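Side-chain contacts in glycerol uptake operon antiterminator-related protein (Thermotoga maritima, PDB 1VKF), which is of unproven function but belongs to the glycerol-3-phosphate responsive antiterminator family and so probably takes part in controlling transcription of glycerol-uptake genes: residues A[67-72]-A[76-81]; A[165-168]-A[173-176]. One frame throughout, in Å; residues are numbered along the deposited sequence.

Contact 1: residues A[67-72]-A[76-81]; sequences NGLGEG and ILFVKK
Leu69 reaches from the loop to the flank of helix 73-82 and splits its two methyls between Phe78 and Val79. Its CG stands anti to the backbone N (chi1 -165°), and the fork that follows opens toward the helix. CD2 of Leu69 meets CG2 of Val79 at 3.4 Å, closer than usual for two carbons, and the two side chains lie nearly at right angles. CD1 of Leu69 touches CD1 of the Phe78 ring at 4.0 Å, a looser apolar contact at an oblique approach. Phe78 also packs on Ile42, and Val79 on Ala84.

Segment 67-72 is the loop that leads from the short strand 66-67 into helix 73-82, in a chain whose family belongs to the TIM-barrel clan. Gly72 takes the N-cap position. The carbonyl O of Gly72 accepts the amide N of Ile76 at 3.0 Å, with an N-H...O angle of 159°. This is the first turn of the helix closing on its cap residue. Gly72 has a positive phi (99°); a side chain on a backbone of that shape would run into the carbonyl O of Glu71, which explains the glycine. The amide N of Gly72 is held by OD1 of Asn94.

Ile76 also touches the cap with its side chain. Turned beside its own backbone N (chi1 -66°), CG1 of Ile76 comes within 3.4 Å of the Gly72 O, and CD1 of Ile76 lies 3.5 Å from that Gly72 O. Beyond the cap, this buried side chain packs on Met63, Ile103 and Val97, the last of these on helix 92-100.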
loop_
_atom_site.group_PDB
_atom_site.type_symbol
_atom_site.label_atom_id
_atom_site.label_comp_id
_atom_site.label_asym_id
_atom_site.label_seq_id
_atom_site.Cartn_x
_atom_site.Cartn_y
_atom_site.Cartn_z
ATOM N N ASN A 67 11.067 10.631 4.116
ATOM C CA ASN A 67 12.064 11.658 3.873
ATOM C C ASN A 67 13.377 11.322 4.561
ATOM O O ASN A 67 13.411 11.025 5.762
ATOM C CB ASN A 67 11.619 12.986 4.363
ATOM C CG ASN A 67 10.571 13.653 3.449
ATOM O OD1 ASN A 67 10.329 13.216 2.341
ATOM N ND2 ASN A 67 10.011 14.742 3.920
ATOM N N GLY A 68 14.472 11.408 3.800
ATOM C CA GLY A 68 15.768 11.007 4.318
ATOM C C GLY A 68 16.197 9.564 4.062
ATOM O O GLY A 68 17.371 9.282 4.264
ATOM N N LEU A 69 15.283 8.657 3.690
ATOM C CA LEU A 69 15.564 7.270 3.447
ATOM C C LEU A 69 15.931 7.090 1.983
ATOM O O LEU A 69 15.302 7.702 1.078
ATOM C CB LEU A 69 14.328 6.364 3.780
ATOM C CG LEU A 69 14.532 4.861 3.929
ATOM C CD1 LEU A 69 15.445 4.518 4.999
ATOM C CD2 LEU A 69 13.164 4.214 4.155
ATOM N N GLY A 70 16.839 6.159 1.749
ATOM C CA GLY A 70 17.231 5.757 0.392
ATOM C C GLY A 70 16.561 4.443 -0.043
ATOM O O GLY A 70 15.514 4.035 0.445
ATOM N N GLU A 71 17.190 3.762 -0.967
ATOM C CA GLU A 71 16.594 2.559 -1.513
ATOM C C GLU A 71 17.480 1.399 -1.155
ATOM O O GLU A 71 18.659 1.576 -0.816
ATOM C CB GLU A 71 16.360 2.700 -3.024
ATOM C CG GLU A 71 17.570 2.858 -3.891
ATOM C CD GLU A 71 17.189 3.074 -5.365
ATOM O OE1 GLU A 71 16.067 3.562 -5.634
ATOM O OE2 GLU A 71 18.003 2.747 -6.240
ATOM N N GLY A 72 16.915 0.211 -1.248
ATOM C CA GLY A 72 17.686 -1.002 -1.117
ATOM C C GLY A 72 17.636 -1.680 0.231
ATOM O O GLY A 72 16.827 -1.344 1.071
ATOM N N ILE A 76 15.334 -1.018 3.632
ATOM C CA ILE A 76 14.206 -1.903 3.971
ATOM C C ILE A 76 14.347 -2.460 5.394
ATOM O O ILE A 76 13.368 -2.455 6.173
ATOM C CB ILE A 76 14.096 -3.074 2.968
ATOM C CG1 ILE A 76 13.721 -2.618 1.562
ATOM C CG2 ILE A 76 13.115 -4.104 3.483
ATOM C CD1 ILE A 76 14.192 -3.567 0.482
ATOM N N LEU A 77 15.568 -2.879 5.759
ATOM C CA LEU A 77 15.869 -3.354 7.116
ATOM C C LEU A 77 15.692 -2.247 8.157
ATOM O O LEU A 77 15.238 -2.550 9.259
ATOM C CB LEU A 77 17.273 -3.955 7.250
ATOM C CG LEU A 77 17.419 -5.235 6.442
ATOM C CD1 LEU A 77 18.859 -5.722 6.491
ATOM C CD2 LEU A 77 16.418 -6.283 6.905
ATOM N N PHE A 78 15.964 -0.957 7.843
ATOM C CA PHE A 78 15.704 0.124 8.719
ATOM C C PHE A 78 14.225 0.306 9.007
ATOM O O PHE A 78 13.834 0.506 10.158
ATOM C CB PHE A 78 16.258 1.424 8.091
ATOM C CG PHE A 78 16.071 2.643 8.912
ATOM C CD1 PHE A 78 14.910 3.343 8.778
ATOM C CD2 PHE A 78 17.047 3.033 9.813
ATOM C CE1 PHE A 78 14.697 4.513 9.536
ATOM C CE2 PHE A 78 16.871 4.203 10.568
ATOM C CZ PHE A 78 15.682 4.920 10.434
ATOM N N VAL A 79 13.410 0.186 7.961
ATOM C CA VAL A 79 11.991 0.331 8.112
ATOM C C VAL A 79 11.448 -0.872 8.968
ATOM O O VAL A 79 10.573 -0.667 9.819
ATOM C CB VAL A 79 11.311 0.430 6.707
ATOM C CG1 VAL A 79 9.821 0.350 6.854
ATOM C CG2 VAL A 79 11.737 1.740 6.061
ATOM N N LYS A 80 11.967 -2.078 8.759
ATOM C CA LYS A 80 11.600 -3.204 9.603
ATOM C C LYS A 80 11.985 -2.977 11.073
ATOM O O LYS A 80 11.149 -3.154 11.988
ATOM C CB LYS A 80 12.194 -4.513 9.050
ATOM C CG LYS A 80 11.757 -5.768 9.806
ATOM C CD LYS A 80 10.320 -6.134 9.402
ATOM C CE LYS A 80 9.857 -7.469 10.000
ATOM N NZ LYS A 80 9.165 -7.233 11.296
ATOM N N LYS A 81 13.202 -2.504 11.301
ATOM C CA LYS A 81 13.676 -2.159 12.675
ATOM C C LYS A 81 12.835 -1.100 13.352
ATOM O O LYS A 81 12.630 -1.093 14.601
ATOM C CB LYS A 81 15.125 -1.676 12.605
ATOM C CG LYS A 81 16.153 -2.777 12.483
ATOM C CD LYS A 81 17.422 -2.487 13.312
ATOM C CE LYS A 81 18.258 -3.760 13.446
ATOM N NZ LYS A 81 19.648 -3.507 13.932
#

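Contact 2: residues A[165-168]-A[173-176]; sequences REIL and AIST
Ile174 sends its side chain from strand 173-176 against Ile167 of helix 161-167 and the Leu168 that follows. CG1 of Ile174 sits beside the backbone N (chi1 -63°), anti to the carbonyl carbon, and the nearly extended next bond carries CD1 to these two side chains. The tight part of the contact is here. CD1 of Ile174 is 3.7 Å from CG of Leu168 and 3.9 Å from CG2 of Ile167. The two isoleucine side chains cross at about a right angle, whereas Leu168 comes in at a slant. CG1 of Ile174 joins in, at 3.9 Å from CD2 of Leu168.

Leu168 also uses this methyl on the backbone of the strand. CD2 of Leu168 sits 3.7 Å from CA of Ala173, whose own CB points away from the helix. Helix 161-167 is the crossover of a beta-alpha-beta unit between the parallel strands 151-155 and 173-176, the repeating element of TIM-barrel architecture. Ile167 and Ile174 both rest on Ala154 of the preceding strand, and Leu168 reaches Ile17 of strand 16-21. No hydrogen bond joins the two segments; the contact is apolar throughout. Cut back to an alanine, Leu168 would probably leave a gap beside CD1 of Ile174 and take the methyl off the Ala173 backbone.

The outward side is polar and open to solvent: Arg165 and Glu166 point away from the strand, NE of Arg165 forms a salt bridge with Glu161, and OE2 of Glu166 hydrogen-bonds His170. Farther along the strand, Ser175 OG hydrogen-bonds a citrate that probably came from the crystallisation liquor.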
loop_
_atom_site.group_PDB
_atom_site.type_symbol
_atom_site.label_atom_id
_atom_site.label_comp_id
_atom_site.label_asym_id
_atom_site.label_seq_id
_atom_site.Cartn_x
_atom_site.Cartn_y
_atom_site.Cartn_z
ATOM N N ARG A 165 -17.861 1.183 -3.238
ATOM C CA ARG A 165 -18.666 -0.047 -3.199
ATOM C C ARG A 165 -18.512 -0.851 -4.462
ATOM O O ARG A 165 -18.356 -2.099 -4.457
ATOM C CB ARG A 165 -20.148 0.266 -2.913
ATOM C CG ARG A 165 -20.446 0.748 -1.506
ATOM C CD ARG A 165 -21.960 0.760 -1.115
ATOM N NE ARG A 165 -22.165 1.260 0.255
ATOM C CZ ARG A 165 -21.890 0.569 1.362
ATOM N NH1 ARG A 165 -21.417 -0.675 1.298
ATOM N NH2 ARG A 165 -22.090 1.119 2.554
ATOM N N GLU A 166 -18.507 -0.141 -5.575
ATOM C CA GLU A 166 -18.412 -0.780 -6.865
ATOM C C GLU A 166 -17.002 -1.380 -7.044
ATOM O O GLU A 166 -16.861 -2.526 -7.428
ATOM C CB GLU A 166 -18.726 0.200 -7.999
ATOM C CG GLU A 166 -18.694 -0.452 -9.379
ATOM C CD GLU A 166 -19.662 -1.640 -9.512
ATOM O OE1 GLU A 166 -20.724 -1.651 -8.854
ATOM O OE2 GLU A 166 -19.339 -2.594 -10.260
ATOM N N ILE A 167 -15.963 -0.631 -6.702
ATOM C CA ILE A 167 -14.581 -1.130 -6.845
ATOM C C ILE A 167 -14.377 -2.399 -6.002
ATOM O O ILE A 167 -13.739 -3.369 -6.446
ATOM C CB ILE A 167 -13.571 -0.005 -6.455
ATOM C CG1 ILE A 167 -13.507 1.018 -7.553
ATOM C CG2 ILE A 167 -12.199 -0.610 -6.149
ATOM C CD1 ILE A 167 -12.825 2.259 -7.118
ATOM N N LEU A 168 -14.942 -2.413 -4.789
ATOM C CA LEU A 168 -14.813 -3.549 -3.857
ATOM C C LEU A 168 -15.510 -4.850 -4.296
ATOM O O LEU A 168 -15.255 -5.912 -3.722
ATOM C CB LEU A 168 -15.255 -3.133 -2.458
ATOM C CG LEU A 168 -14.244 -2.250 -1.760
ATOM C CD1 LEU A 168 -14.858 -1.581 -0.486
ATOM C CD2 LEU A 168 -12.937 -2.986 -1.416
ATOM N N ALA A 173 -9.372 -4.747 -1.678
ATOM C CA ALA A 173 -9.358 -3.611 -0.751
ATOM C C ALA A 173 -9.140 -2.285 -1.442
ATOM O O ALA A 173 -8.736 -2.225 -2.576
ATOM C CB ALA A 173 -8.260 -3.849 0.262
ATOM N N ILE A 174 -9.402 -1.202 -0.727
ATOM C CA ILE A 174 -9.078 0.145 -1.155
ATOM C C ILE A 174 -8.328 0.885 -0.053
ATOM O O ILE A 174 -8.776 0.895 1.079
ATOM C CB ILE A 174 -10.385 0.965 -1.400
ATOM C CG1 ILE A 174 -11.214 0.370 -2.536
ATOM C CG2 ILE A 174 -10.050 2.412 -1.651
ATOM C CD1 ILE A 174 -12.625 0.947 -2.634
ATOM N N SER A 175 -7.212 1.501 -0.400
ATOM C CA SER A 175 -6.466 2.343 0.470
ATOM C C SER A 175 -6.942 3.769 0.275
ATOM O O SER A 175 -6.927 4.302 -0.825
ATOM C CB SER A 175 -4.955 2.253 0.216
ATOM O OG SER A 175 -4.289 3.284 0.979
ATOM N N THR A 176 -7.348 4.425 1.362
ATOM C CA THR A 176 -7.840 5.817 1.304
ATOM C C THR A 176 -7.656 6.535 2.619
ATOM O O THR A 176 -7.670 5.898 3.690
ATOM C CB THR A 176 -9.370 5.811 0.964
ATOM O OG1 THR A 176 -9.925 7.144 1.006
ATOM C CG2 THR A 176 -10.154 4.977 1.970
#

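How the contacts relate
From the N terminus, the chain first runs through strands 16-21 and 34-41, helix 45-54 and strand 58-62. Contact 1 then folds the lead-in from strand 66-67 back on helix 73-82, with three residues, the helix's first turn, between its segments. The chain goes on through strands 86-89, 105-110, 131-135 and 151-155 and their intervening helices. Contact 2 then closes a short loop, four residues long, and joins helix 161-167 to strand 173-176, which pairs with strand 16-21. The contacts follow in series and neither nest nor cross. The centres of contact 1 and contact 2 are 28 Å apart, on opposite sides of the chain's centre, and the two do not touch.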